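Local coordinates for protein aminoglycoside Nucleotidyltransferase (2")-Ia (Pseudomonas aeruginosa, PDB 4XJE) that confers resistance to aminoglycoside antibiotics such as kanamycin, gentamicin and tobramycin by adenylating their 2''-hydroxyl group, at residues Asp51-Thr56 against Glu91-Glu96; Ala135-Tyr140 against Glu158-Ala163; Pro58-Gly63 against Pro97-Asp102. All blocks are in the same frame, centred on the assembly; numbering follows the deposited sequence.

In the fold
Interaction 3 continues interaction 1 to the end of the strand pair 53-58 and 91-100, where the first chain turns off into helix 62-71. The two meet directly: T56 CG2 lies 3.6 Å from A98 CB, while their centres are about 16 Å apart. Interaction 2 joins two helices, 133-146 and 154-167, beyond the ligands. Its centre is also about 16 Å from that of interaction 1, and the nearest atoms come within about 5 Å. Both touch tobramycin and AMP, so the active site lies between the acidic strand pair and the helix pair. Interaction 3 stands apart from it: the P97 side chain is about 8 Å from tobramycin and about 14 Å from AMP, and the centres of interactions 2 and 3 are about 24 Å apart.

Interaction 1. Residues Asp51-Thr56 against Glu91-Glu96; sequences DDIDLT and ELLDCE. With TOY (tobramycin), chain C; AMP (adenosine monophosphate), chain B.
I53 and L93 run alongside each other, I53 CD1 4.2 Å from L93 CD1, on the sheet face where L55 CD1 also reaches L93 CG and C95 SG. Helix 11-26 covers this apolar face, placing L16, I17 and I20 against I53 and L93. The backbones pair in parallel register, their axes 27° apart; I53 N donates to L92 O at 3.1 Å and 178°, and E96 N donates to L55 O.

The other face carries D54, T56, D94 and E96. D94 CG is anti to the backbone N (chi1 -176°), which turns the carboxylate toward the ligands: tobramycin N12 donates to D94 OD1 at 2.7 Å, and Y82 holds OD2. D54 OD1 lies 2.8 Å from the same N12, which probably eases the repulsion between D54 OD1 and D94 OD1, 3.6 Å apart. D54 OD1 is also 3.0 Å from tobramycin O23, the 2''-hydroxyl. D52 OD2 accepts from tobramycin N33 at 2.8 Å, D52 OD1 lies 2.5 Å from AMP O1P, and E96 grips two amines, one on each oxygen.

The N-terminal end is looser. D51 and E91 do not touch, but a water joins D51 O to E91 OE1 and L92 N.

D52, D54 and D94 all bind manganese in this protein: the Asp-x-Asp pair and a third aspartate on the parallel neighbour form the metal site of the nucleotidyltransferase fold.

Interaction 2. Residues Ala135-Tyr140 against Glu158-Ala163; sequences AIIWDY and ESYRLA. With AMP (adenosine monophosphate), chain B; TOY (tobramycin), chain C.
Tobramycin N32, which also meets E96, is held by both oxygens of D139, donating to OD2 at 2.9 Å and weakly to OD1 at 3.2 Å. One residue on, Y140 is wedged between the nucleotide and helix 154-167. Its ring is sandwiched: AMP O2' sits 3.3 Å above one face, over the centre, and Y160 CB covers the opposite face in a CH-pi contact, 3.8 Å from the centroid.

The Y160 ring continues past that CB and presents its edge to the same face, a T-shaped pair with planes at 63° and Y160 CD1 3.5 Å from Y140 CG. Y160 CG is anti to the backbone N (chi1 169°), which carries the ring alongside helix 133-146; Y160 OH is bonded to R176.

Helices 133-146 and 154-167 pack obliquely, their directions 136° apart, in the helical part of the nucleotidyltransferase, on the ribose side of the AMP. The closest CA pair across them is I137 to A163, at 6.4 Å; the I137 side chain has two conformers, so its own contacts are less certain. At the other end of the contact Y140 OH rests 3.2 Å from S159 CB, while S159 OG bonds back to K155 O in its own helix, and I39 of helix 35-43 touches both residues.

Interaction 3. Residues Pro58-Gly63 against Pro97-Asp102; sequences PGERRG and PAWWAD
W99 reaches back along its strand to lie over G59. Its CB bears the indole, whose CG is anti to the carbonyl carbon (chi1 -53°), and the six-membered ring makes the contact. CE3 comes first, 4.0 Å from G59 CA. At the far rim CZ3 meets G59 C at 3.4 Å and CH2 meets G59 CA at 3.5 Å, while CZ2 passes the same CA more loosely. The G59 backbone therefore lies directly on the indole face in a CH-pi contact, CA 3.6 Å from the centroid of the six-membered ring and 18° off the normal.

Here strand 53-58 ends its parallel pairing with strand 91-100: the last bridge is P58 with A98, and G59 N donates to A98 O at 2.8 Å and 172°. The chain then leaves the sheet through a type I beta turn, closed by R61 N donating to P58 O at 2.8 Å, with R61 as N-cap of helix 62-71.

P97 CB also touches G59 CA, at 3.7 Å. E60 N lies 3.5 Å from W99 CZ3, and in the solvent-facing E60 carboxylate a water links OE1 to W100 N, while OE2 is bonded to Y105 of the next strand.

Interaction 1. Residues Asp51-Thr56 against Glu91-Glu96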
loop_
_atom_site.group_PDB
_atom_site.type_symbol
_atom_site.label_atom_id
_atom_site.label_comp_id
_atom_site.label_asym_id
_atom_site.label_seq_id
_atom_site.Cartn_x
_atom_site.Cartn_y
_atom_site.Cartn_z
ATOM N N ASP A 51 5.041 -8.344 -6.454
ATOM C CA ASP A 51 5.042 -9.653 -5.794
ATOM C C ASP A 51 3.674 -9.956 -5.212
ATOM O O ASP A 51 3.272 -11.115 -5.104
ATOM C CB ASP A 51 6.079 -9.717 -4.668
ATOM C CG ASP A 51 7.509 -9.734 -5.173
ATOM O OD1 ASP A 51 7.722 -9.820 -6.400
ATOM O OD2 ASP A 51 8.427 -9.649 -4.329
ATOM N N ASP A 52 2.970 -8.901 -4.822
ATOM C CA ASP A 52 1.708 -9.054 -4.126
ATOM C C ASP A 52 0.869 -7.794 -4.251
ATOM O O ASP A 52 1.255 -6.838 -4.927
ATOM C CB ASP A 52 1.957 -9.380 -2.649
ATOM C CG ASP A 52 2.895 -8.387 -1.977
ATOM O OD1 ASP A 52 3.126 -7.294 -2.533
ATOM O OD2 ASP A 52 3.402 -8.703 -0.879
ATOM N N ILE A 53 -0.285 -7.815 -3.597
ATOM C CA ILE A 53 -1.154 -6.652 -3.504
ATOM C C ILE A 53 -1.140 -6.152 -2.070
ATOM O O ILE A 53 -1.473 -6.891 -1.145
ATOM C CB ILE A 53 -2.593 -6.986 -3.929
ATOM C CG1 ILE A 53 -2.633 -7.360 -5.412
ATOM C CG2 ILE A 53 -3.519 -5.805 -3.667
ATOM C CD1 ILE A 53 -3.792 -8.261 -5.776
ATOM N N ASP A 54 -0.739 -4.901 -1.889
ATOM C CA ASP A 54 -0.712 -4.296 -0.567
ATOM C C ASP A 54 -1.988 -3.507 -0.331
ATOM O O ASP A 54 -2.376 -2.675 -1.154
ATOM C CB ASP A 54 0.514 -3.401 -0.413
ATOM C CG ASP A 54 1.808 -4.165 -0.583
ATOM O OD1 ASP A 54 2.087 -5.051 0.254
ATOM O OD2 ASP A 54 2.546 -3.883 -1.552
ATOM N N LEU A 55 -2.641 -3.780 0.793
ATOM C CA LEU A 55 -3.881 -3.105 1.154
ATOM C C LEU A 55 -3.777 -2.450 2.525
ATOM O O LEU A 55 -3.232 -3.040 3.459
ATOM C CB LEU A 55 -5.047 -4.092 1.153
ATOM C CG LEU A 55 -5.375 -4.799 -0.164
ATOM C CD1 LEU A 55 -6.418 -5.875 0.077
ATOM C CD2 LEU A 55 -5.861 -3.799 -1.199
ATOM N N THR A 56 -4.301 -1.233 2.632
ATOM C CA THR A 56 -4.497 -0.591 3.925
ATOM C C THR A 56 -5.998 -0.517 4.180
ATOM O O THR A 56 -6.756 -0.088 3.311
ATOM C CB THR A 56 -3.877 0.821 3.990
ATOM O OG1 THR A 56 -2.496 0.761 3.621
ATOM C CG2 THR A 56 -3.976 1.394 5.395
ATOM N N GLU A 91 -2.481 -15.587 -5.314
ATOM C CA GLU A 91 -2.038 -14.225 -5.027
ATOM C C GLU A 91 -2.117 -13.892 -3.545
ATOM O O GLU A 91 -3.089 -14.233 -2.872
ATOM C CB GLU A 91 -2.873 -13.219 -5.817
ATOM C CG GLU A 91 -2.739 -13.351 -7.328
ATOM C CD GLU A 91 -1.340 -13.032 -7.824
ATOM O OE1 GLU A 91 -0.611 -12.290 -7.131
ATOM O OE2 GLU A 91 -0.967 -13.528 -8.909
ATOM N N LEU A 92 -1.091 -13.210 -3.048
ATOM C CA LEU A 92 -1.024 -12.843 -1.642
ATOM C C LEU A 92 -1.443 -11.393 -1.428
ATOM O O LEU A 92 -1.092 -10.503 -2.207
ATOM C CB LEU A 92 0.388 -13.082 -1.101
ATOM C CG LEU A 92 0.787 -14.562 -1.043
ATOM C CD1 LEU A 92 2.265 -14.733 -0.734
ATOM C CD2 LEU A 92 -0.054 -15.303 -0.011
ATOM N N LEU A 93 -2.218 -11.182 -0.369
ATOM C CA LEU A 93 -2.653 -9.856 0.047
ATOM C C LEU A 93 -1.966 -9.483 1.350
ATOM O O LEU A 93 -2.174 -10.132 2.378
ATOM C CB LEU A 93 -4.168 -9.809 0.239
ATOM C CG LEU A 93 -5.084 -9.651 -0.973
ATOM C CD1 LEU A 93 -4.521 -10.322 -2.211
ATOM C CD2 LEU A 93 -6.448 -10.227 -0.627
ATOM N N ASP A 94 -1.149 -8.438 1.299
ATOM C CA ASP A 94 -0.456 -7.939 2.476
ATOM C C ASP A 94 -1.256 -6.781 3.064
ATOM O O ASP A 94 -1.297 -5.696 2.491
ATOM C CB ASP A 94 0.958 -7.503 2.101
ATOM C CG ASP A 94 1.765 -7.060 3.293
ATOM O OD1 ASP A 94 1.565 -5.919 3.754
ATOM O OD2 ASP A 94 2.607 -7.852 3.763
ATOM N N CYS A 95 -1.893 -7.015 4.207
ATOM C CA CYS A 95 -2.903 -6.096 4.723
ATOM C C CYS A 95 -2.459 -5.405 6.007
ATOM O O CYS A 95 -2.078 -6.066 6.972
ATOM C CB CYS A 95 -4.210 -6.849 4.969
ATOM S SG CYS A 95 -4.808 -7.771 3.531
ATOM N N GLU A 96 -2.528 -4.075 6.012
ATOM C CA GLU A 96 -2.122 -3.273 7.164
ATOM C C GLU A 96 -3.265 -2.381 7.638
ATOM O O GLU A 96 -3.895 -1.702 6.832
ATOM C CB GLU A 96 -0.905 -2.414 6.818
ATOM C CG GLU A 96 -0.363 -1.627 8.000
ATOM C CD GLU A 96 0.974 -0.981 7.710
ATOM O OE1 GLU A 96 1.247 -0.665 6.532
ATOM O OE2 GLU A 96 1.759 -0.793 8.664
HETATM C C11 TOY C . 6.783 -1.159 7.591
HETATM O O11 TOY C . 5.963 -2.223 7.169
HETATM C C21 TOY C . 7.909 -1.726 8.449
HETATM N N21 TOY C . 8.699 -2.743 7.737
HETATM C C31 TOY C . 7.302 -2.288 9.731
HETATM C C41 TOY C . 6.471 -1.251 10.471
HETATM O O41 TOY C . 5.857 -1.861 11.607
HETATM C C51 TOY C . 5.417 -0.692 9.525
HETATM O O51 TOY C . 6.033 -0.200 8.320
HETATM C C61 TOY C . 4.668 0.471 10.145
HETATM N N61 TOY C . 3.650 1.048 9.256
HETATM C C12 TOY C . 3.799 -3.723 3.965
HETATM N N12 TOY C . 3.185 -4.037 2.668
HETATM C C22 TOY C . 3.495 -2.283 4.385
HETATM C C32 TOY C . 4.099 -1.981 5.760
HETATM N N32 TOY C . 3.857 -0.574 6.114
HETATM C C42 TOY C . 5.598 -2.287 5.782
HETATM C C52 TOY C . 5.906 -3.703 5.311
HETATM O O52 TOY C . 7.314 -3.904 5.261
HETATM C C62 TOY C . 5.309 -3.915 3.927
HETATM O O62 TOY C . 5.575 -5.264 3.513
HETATM C C13 TOY C . 6.612 -5.453 2.582
HETATM C C23 TOY C . 6.125 -6.393 1.484
HETATM O O23 TOY C . 4.911 -5.898 0.931
HETATM C C33 TOY C . 5.911 -7.809 2.031
HETATM N N33 TOY C . 5.526 -8.718 0.940
HETATM C C43 TOY C . 7.211 -8.264 2.696
HETATM O O43 TOY C . 7.062 -9.566 3.250
HETATM C C53 TOY C . 7.540 -7.268 3.803
HETATM O O53 TOY C . 7.760 -5.976 3.223
HETATM C C63 TOY C . 8.791 -7.615 4.576
HETATM O O63 TOY C . 8.997 -6.710 5.652
HETATM P P AMP B . 5.709 -4.821 -2.478
HETATM O O1P AMP B . 4.588 -5.483 -1.702
HETATM O O2P AMP B . 6.661 -5.916 -2.942
HETATM O O3P AMP B . 5.183 -3.862 -3.499
HETATM O "O5'" AMP B . 6.506 -3.974 -1.390
HETATM C "C5'" AMP B . 5.965 -2.776 -0.856
HETATM C "C4'" AMP B . 7.025 -1.969 -0.154
HETATM O "O4'" AMP B . 7.497 -2.686 1.010
HETATM C "C3'" AMP B . 8.285 -1.705 -0.960
HETATM O "O3'" AMP B . 8.132 -0.612 -1.844
HETATM C "C2'" AMP B . 9.335 -1.466 0.119
HETATM O "O2'" AMP B . 9.276 -0.130 0.589
HETATM C "C1'" AMP B . 8.858 -2.394 1.240
HETATM N N9 AMP B . 9.617 -3.658 1.302
HETATM C C8 AMP B . 9.747 -4.608 0.322
HETATM N N7 AMP B . 10.486 -5.635 0.664
HETATM C C5 AMP B . 10.871 -5.344 1.960
HETATM C C6 AMP B . 11.669 -6.038 2.894
HETATM N N6 AMP B . 12.254 -7.213 2.641
HETATM N N1 AMP B . 11.854 -5.472 4.106
HETATM C C2 AMP B . 11.278 -4.293 4.359
HETATM N N3 AMP B . 10.509 -3.544 3.562
HETATM C C4 AMP B . 10.345 -4.130 2.373
HETATM O O HOH W 1 1.170 -12.707 -4.899
HETATM O O HOH W 2 0.248 0.189 4.289
#

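Interaction 2. Residues Ala135-Tyr140 against Glu158-Ala163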
loop_
_atom_site.group_PDB
_atom_site.type_symbol
_atom_site.label_atom_id
_atom_site.label_comp_id
_atom_site.label_asym_id
_atom_site.label_seq_id
_atom_site.Cartn_x
_atom_site.Cartn_y
_atom_site.Cartn_z
ATOM N N ALA A 135 4.006 8.051 2.384
ATOM C CA ALA A 135 3.804 6.732 2.984
ATOM C C ALA A 135 4.565 5.653 2.215
ATOM O O ALA A 135 5.160 4.755 2.807
ATOM C CB ALA A 135 2.324 6.400 3.031
ATOM N N ILE A 136 4.524 5.750 0.890
ATOM C CA ILE A 136 5.234 4.831 0.003
ATOM C C ILE A 136 6.747 4.872 0.245
ATOM O O ILE A 136 7.390 3.833 0.422
ATOM C CB ILE A 136 4.926 5.170 -1.480
ATOM C CG1 ILE A 136 3.465 4.838 -1.807
ATOM C CG2 ILE A 136 5.852 4.413 -2.432
ATOM C CD1 ILE A 136 2.994 5.398 -3.138
ATOM N N ILE A 137 7.301 6.081 0.226
ATOM C CA ILE A 137 8.729 6.296 0.453
ATOM C C ILE A 137 9.133 5.799 1.833
ATOM O O ILE A 137 10.159 5.138 1.989
ATOM C CB ILE A 137 9.096 7.798 0.310
ATOM C CG1 ILE A 137 9.489 8.114 -1.138
ATOM C CG2 ILE A 137 10.221 8.201 1.277
ATOM C CD1 ILE A 137 10.904 7.703 -1.521
ATOM N N TRP A 138 8.316 6.138 2.825
ATOM C CA TRP A 138 8.578 5.812 4.224
ATOM C C TRP A 138 8.959 4.350 4.428
ATOM O O TRP A 138 9.869 4.035 5.196
ATOM C CB TRP A 138 7.338 6.163 5.048
ATOM C CG TRP A 138 7.448 6.031 6.529
ATOM C CD1 TRP A 138 7.049 4.973 7.291
ATOM C CD2 TRP A 138 7.953 7.014 7.440
ATOM N NE1 TRP A 138 7.283 5.231 8.621
ATOM C CE2 TRP A 138 7.839 6.478 8.738
ATOM C CE3 TRP A 138 8.494 8.294 7.283
ATOM C CZ2 TRP A 138 8.253 7.175 9.871
ATOM C CZ3 TRP A 138 8.904 8.984 8.409
ATOM C CH2 TRP A 138 8.777 8.425 9.687
ATOM N N ASP A 139 8.277 3.455 3.723
ATOM C CA ASP A 139 8.533 2.031 3.883
ATOM C C ASP A 139 9.871 1.605 3.281
ATOM O O ASP A 139 10.427 0.582 3.678
ATOM C CB ASP A 139 7.391 1.207 3.280
ATOM C CG ASP A 139 6.207 1.064 4.225
ATOM O OD1 ASP A 139 6.368 1.318 5.437
ATOM O OD2 ASP A 139 5.114 0.682 3.761
ATOM N N TYR A 140 10.399 2.378 2.336
ATOM C CA TYR A 140 11.738 2.100 1.818
ATOM C C TYR A 140 12.817 2.411 2.853
ATOM O O TYR A 140 13.895 1.821 2.819
ATOM C CB TYR A 140 12.016 2.893 0.540
ATOM C CG TYR A 140 11.297 2.379 -0.684
ATOM C CD1 TYR A 140 11.713 1.223 -1.330
ATOM C CD2 TYR A 140 10.210 3.060 -1.205
ATOM C CE1 TYR A 140 11.055 0.759 -2.456
ATOM C CE2 TYR A 140 9.552 2.612 -2.323
ATOM C CZ TYR A 140 9.975 1.463 -2.946
ATOM O OH TYR A 140 9.304 1.023 -4.063
ATOM N N GLU A 158 14.206 0.680 -8.689
ATOM C CA GLU A 158 13.656 1.596 -9.678
ATOM C C GLU A 158 12.345 2.206 -9.208
ATOM O O GLU A 158 12.037 3.352 -9.533
ATOM C CB GLU A 158 13.462 0.877 -11.015
ATOM C CG GLU A 158 14.770 0.553 -11.718
ATOM C CD GLU A 158 15.635 1.783 -11.923
ATOM O OE1 GLU A 158 15.088 2.839 -12.308
ATOM O OE2 GLU A 158 16.858 1.699 -11.680
ATOM N N SER A 159 11.576 1.447 -8.437
ATOM C CA SER A 159 10.338 1.956 -7.866
ATOM C C SER A 159 10.613 3.028 -6.820
ATOM O O SER A 159 9.899 4.030 -6.746
ATOM C CB SER A 159 9.535 0.812 -7.255
ATOM O OG SER A 159 9.115 -0.072 -8.277
ATOM N N TYR A 160 11.648 2.817 -6.011
ATOM C CA TYR A 160 12.068 3.808 -5.028
ATOM C C TYR A 160 12.457 5.111 -5.712
ATOM O O TYR A 160 12.069 6.197 -5.279
ATOM C CB TYR A 160 13.243 3.275 -4.198
ATOM C CG TYR A 160 13.919 4.328 -3.346
ATOM C CD1 TYR A 160 13.297 4.837 -2.212
ATOM C CD2 TYR A 160 15.179 4.807 -3.670
ATOM C CE1 TYR A 160 13.909 5.795 -1.432
ATOM C CE2 TYR A 160 15.801 5.769 -2.893
ATOM C CZ TYR A 160 15.161 6.257 -1.774
ATOM O OH TYR A 160 15.773 7.214 -0.997
ATOM N N ARG A 161 13.220 5.003 -6.794
ATOM C CA ARG A 161 13.690 6.177 -7.513
ATOM C C ARG A 161 12.534 6.939 -8.155
ATOM O O ARG A 161 12.544 8.174 -8.198
ATOM C CB ARG A 161 14.715 5.762 -8.572
ATOM C CG ARG A 161 15.934 5.083 -7.965
ATOM C CD ARG A 161 17.214 5.446 -8.687
ATOM N NE ARG A 161 17.787 4.319 -9.431
ATOM C CZ ARG A 161 18.869 3.627 -9.083
ATOM N NH1 ARG A 161 19.560 3.910 -7.980
ATOM N NH2 ARG A 161 19.278 2.630 -9.858
ATOM N N LEU A 162 11.541 6.205 -8.649
ATOM C CA LEU A 162 10.331 6.811 -9.198
ATOM C C LEU A 162 9.586 7.617 -8.143
ATOM O O LEU A 162 9.099 8.716 -8.412
ATOM C CB LEU A 162 9.399 5.742 -9.773
ATOM C CG LEU A 162 9.503 5.476 -11.271
ATOM C CD1 LEU A 162 8.669 4.253 -11.628
ATOM C CD2 LEU A 162 9.044 6.705 -12.042
ATOM N N ALA A 163 9.495 7.053 -6.943
ATOM C CA ALA A 163 8.828 7.719 -5.836
ATOM C C ALA A 163 9.581 8.988 -5.435
ATOM O O ALA A 163 8.971 10.023 -5.167
ATOM C CB ALA A 163 8.702 6.772 -4.652
HETATM P P AMP B . 5.709 -4.821 -2.478
HETATM O O1P AMP B . 4.588 -5.483 -1.702
HETATM O O2P AMP B . 6.661 -5.916 -2.942
HETATM O O3P AMP B . 5.183 -3.862 -3.499
HETATM O "O5'" AMP B . 6.506 -3.974 -1.390
HETATM C "C5'" AMP B . 5.965 -2.776 -0.856
HETATM C "C4'" AMP B . 7.025 -1.969 -0.154
HETATM O "O4'" AMP B . 7.497 -2.686 1.010
HETATM C "C3'" AMP B . 8.285 -1.705 -0.960
HETATM O "O3'" AMP B . 8.132 -0.612 -1.844
HETATM C "C2'" AMP B . 9.335 -1.466 0.119
HETATM O "O2'" AMP B . 9.276 -0.130 0.589
HETATM C "C1'" AMP B . 8.858 -2.394 1.240
HETATM N N9 AMP B . 9.617 -3.658 1.302
HETATM C C8 AMP B . 9.747 -4.608 0.322
HETATM N N7 AMP B . 10.486 -5.635 0.664
HETATM C C5 AMP B . 10.871 -5.344 1.960
HETATM C C6 AMP B . 11.669 -6.038 2.894
HETATM N N6 AMP B . 12.254 -7.213 2.641
HETATM N N1 AMP B . 11.854 -5.472 4.106
HETATM C C2 AMP B . 11.278 -4.293 4.359
HETATM N N3 AMP B . 10.509 -3.544 3.562
HETATM C C4 AMP B . 10.345 -4.130 2.373
HETATM C C11 TOY C . 6.783 -1.159 7.591
HETATM O O11 TOY C . 5.963 -2.223 7.169
HETATM C C21 TOY C . 7.909 -1.726 8.449
HETATM N N21 TOY C . 8.699 -2.743 7.737
HETATM C C31 TOY C . 7.302 -2.288 9.731
HETATM C C41 TOY C . 6.471 -1.251 10.471
HETATM O O41 TOY C . 5.857 -1.861 11.607
HETATM C C51 TOY C . 5.417 -0.692 9.525
HETATM O O51 TOY C . 6.033 -0.200 8.320
HETATM C C61 TOY C . 4.668 0.471 10.145
HETATM N N61 TOY C . 3.650 1.048 9.256
HETATM C C12 TOY C . 3.799 -3.723 3.965
HETATM N N12 TOY C . 3.185 -4.037 2.668
HETATM C C22 TOY C . 3.495 -2.283 4.385
HETATM C C32 TOY C . 4.099 -1.981 5.760
HETATM N N32 TOY C . 3.857 -0.574 6.114
HETATM C C42 TOY C . 5.598 -2.287 5.782
HETATM C C52 TOY C . 5.906 -3.703 5.311
HETATM O O52 TOY C . 7.314 -3.904 5.261
HETATM C C62 TOY C . 5.309 -3.915 3.927
HETATM O O62 TOY C . 5.575 -5.264 3.513
HETATM C C13 TOY C . 6.612 -5.453 2.582
HETATM C C23 TOY C . 6.125 -6.393 1.484
HETATM O O23 TOY C . 4.911 -5.898 0.931
HETATM C C33 TOY C . 5.911 -7.809 2.031
HETATM N N33 TOY C . 5.526 -8.718 0.940
HETATM C C43 TOY C . 7.211 -8.264 2.696
HETATM O O43 TOY C . 7.062 -9.566 3.250
HETATM C C53 TOY C . 7.540 -7.268 3.803
HETATM O O53 TOY C . 7.760 -5.976 3.223
HETATM C C63 TOY C . 8.791 -7.615 4.576
HETATM O O63 TOY C . 8.997 -6.710 5.652
#

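Interaction 3. Residues Pro58-Gly63 against Pro97-Asp102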
loop_
_atom_site.group_PDB
_atom_site.type_symbol
_atom_site.label_atom_id
_atom_site.label_comp_id
_atom_site.label_asym_id
_atom_site.label_seq_id
_atom_site.Cartn_x
_atom_site.Cartn_y
_atom_site.Cartn_z
ATOM N N PRO A 58 -9.393 0.049 7.223
ATOM C CA PRO A 58 -9.752 0.534 8.559
ATOM C C PRO A 58 -9.660 -0.578 9.598
ATOM O O PRO A 58 -10.368 -1.582 9.495
ATOM C CB PRO A 58 -11.195 1.018 8.382
ATOM C CG PRO A 58 -11.294 1.363 6.938
ATOM C CD PRO A 58 -10.446 0.341 6.237
ATOM N N GLY A 59 -8.784 -0.393 10.579
ATOM C CA GLY A 59 -8.494 -1.419 11.562
ATOM C C GLY A 59 -9.718 -1.922 12.303
ATOM O O GLY A 59 -9.770 -3.082 12.704
ATOM N N GLU A 60 -10.705 -1.048 12.478
ATOM C CA GLU A 60 -11.911 -1.405 13.215
ATOM C C GLU A 60 -12.926 -2.152 12.347
ATOM O O GLU A 60 -13.985 -2.546 12.834
ATOM C CB GLU A 60 -12.561 -0.149 13.819
ATOM C CG GLU A 60 -13.406 0.698 12.862
ATOM C CD GLU A 60 -12.582 1.587 11.948
ATOM O OE1 GLU A 60 -11.332 1.523 11.997
ATOM O OE2 GLU A 60 -13.194 2.356 11.178
ATOM N N ARG A 61 -12.610 -2.338 11.066
ATOM C CA ARG A 61 -13.496 -3.053 10.150
ATOM C C ARG A 61 -12.767 -4.216 9.481
ATOM O O ARG A 61 -13.076 -4.582 8.345
ATOM C CB ARG A 61 -14.049 -2.101 9.089
ATOM C CG ARG A 61 -14.735 -0.877 9.671
ATOM C CD ARG A 61 -15.252 0.064 8.595
ATOM N NE ARG A 61 -16.282 -0.547 7.755
ATOM C CZ ARG A 61 -16.874 0.060 6.729
ATOM N NH1 ARG A 61 -16.546 1.304 6.397
ATOM N NH2 ARG A 61 -17.798 -0.577 6.024
ATOM N N ARG A 62 -11.804 -4.796 10.191
ATOM C CA ARG A 62 -11.040 -5.918 9.663
ATOM C C ARG A 62 -11.956 -7.057 9.228
ATOM O O ARG A 62 -11.710 -7.707 8.210
ATOM C CB ARG A 62 -10.044 -6.430 10.703
ATOM C CG ARG A 62 -9.327 -7.688 10.256
ATOM C CD ARG A 62 -8.171 -8.054 11.159
ATOM N NE ARG A 62 -7.750 -9.430 10.910
ATOM C CZ ARG A 62 -6.594 -9.958 11.297
ATOM N NH1 ARG A 62 -5.695 -9.235 11.957
ATOM N NH2 ARG A 62 -6.332 -11.226 11.010
ATOM N N GLY A 63 -13.010 -7.289 10.005
ATOM C CA GLY A 63 -13.968 -8.338 9.714
ATOM C C GLY A 63 -14.563 -8.242 8.323
ATOM O O GLY A 63 -14.776 -9.257 7.664
ATOM N N PRO A 97 -3.539 -2.369 8.950
ATOM C CA PRO A 97 -4.626 -1.510 9.426
ATOM C C PRO A 97 -4.248 -0.031 9.492
ATOM O O PRO A 97 -3.082 0.313 9.697
ATOM C CB PRO A 97 -4.905 -2.055 10.827
ATOM C CG PRO A 97 -3.585 -2.572 11.278
ATOM C CD PRO A 97 -2.939 -3.146 10.049
ATOM N N ALA A 98 -5.244 0.830 9.304
ATOM C CA ALA A 98 -5.112 2.249 9.603
ATOM C C ALA A 98 -6.221 2.624 10.572
ATOM O O ALA A 98 -7.273 1.983 10.598
ATOM C CB ALA A 98 -5.186 3.087 8.341
ATOM N N TRP A 99 -5.981 3.658 11.369
ATOM C CA TRP A 99 -6.900 4.034 12.434
ATOM C C TRP A 99 -7.307 5.492 12.306
ATOM O O TRP A 99 -6.502 6.339 11.921
ATOM C CB TRP A 99 -6.256 3.771 13.790
ATOM C CG TRP A 99 -5.760 2.367 13.913
ATOM C CD1 TRP A 99 -4.493 1.923 13.684
ATOM C CD2 TRP A 99 -6.530 1.217 14.281
ATOM N NE1 TRP A 99 -4.421 0.565 13.891
ATOM C CE2 TRP A 99 -5.660 0.109 14.259
ATOM C CE3 TRP A 99 -7.868 1.017 14.630
ATOM C CZ2 TRP A 99 -6.085 -1.179 14.575
ATOM C CZ3 TRP A 99 -8.289 -0.261 14.942
ATOM C CH2 TRP A 99 -7.400 -1.343 14.912
ATOM N N TRP A 100 -8.565 5.778 12.627
ATOM C CA TRP A 100 -9.089 7.129 12.497
ATOM C C TRP A 100 -8.334 8.091 13.402
ATOM O O TRP A 100 -8.202 7.849 14.601
ATOM C CB TRP A 100 -10.581 7.169 12.830
ATOM C CG TRP A 100 -11.221 8.469 12.457
ATOM C CD1 TRP A 100 -11.635 9.457 13.304
ATOM C CD2 TRP A 100 -11.503 8.931 11.133
ATOM N NE1 TRP A 100 -12.166 10.503 12.586
ATOM C CE2 TRP A 100 -12.096 10.205 11.250
ATOM C CE3 TRP A 100 -11.315 8.389 9.857
ATOM C CZ2 TRP A 100 -12.501 10.944 10.140
ATOM C CZ3 TRP A 100 -11.719 9.123 8.758
ATOM C CH2 TRP A 100 -12.306 10.387 8.906
ATOM N N ALA A 101 -7.839 9.174 12.816
ATOM C CA ALA A 101 -7.148 10.209 13.573
ATOM C C ALA A 101 -8.129 11.346 13.872
ATOM O O ALA A 101 -8.988 11.194 14.731
ATOM C CB ALA A 101 -5.928 10.701 12.817
ATOM N N ASP A 102 -8.031 12.476 13.173
ATOM C CA ASP A 102 -8.970 13.574 13.396
ATOM C C ASP A 102 -9.964 13.682 12.245
ATOM O O ASP A 102 -11.176 13.726 12.464
ATOM C CB ASP A 102 -8.228 14.897 13.571
ATOM C CG ASP A 102 -9.128 16.007 14.085
ATOM O OD1 ASP A 102 -10.115 15.699 14.789
ATOM O OD2 ASP A 102 -8.849 17.186 13.785
HETATM O O HOH W 3 -10.389 3.709 13.427
#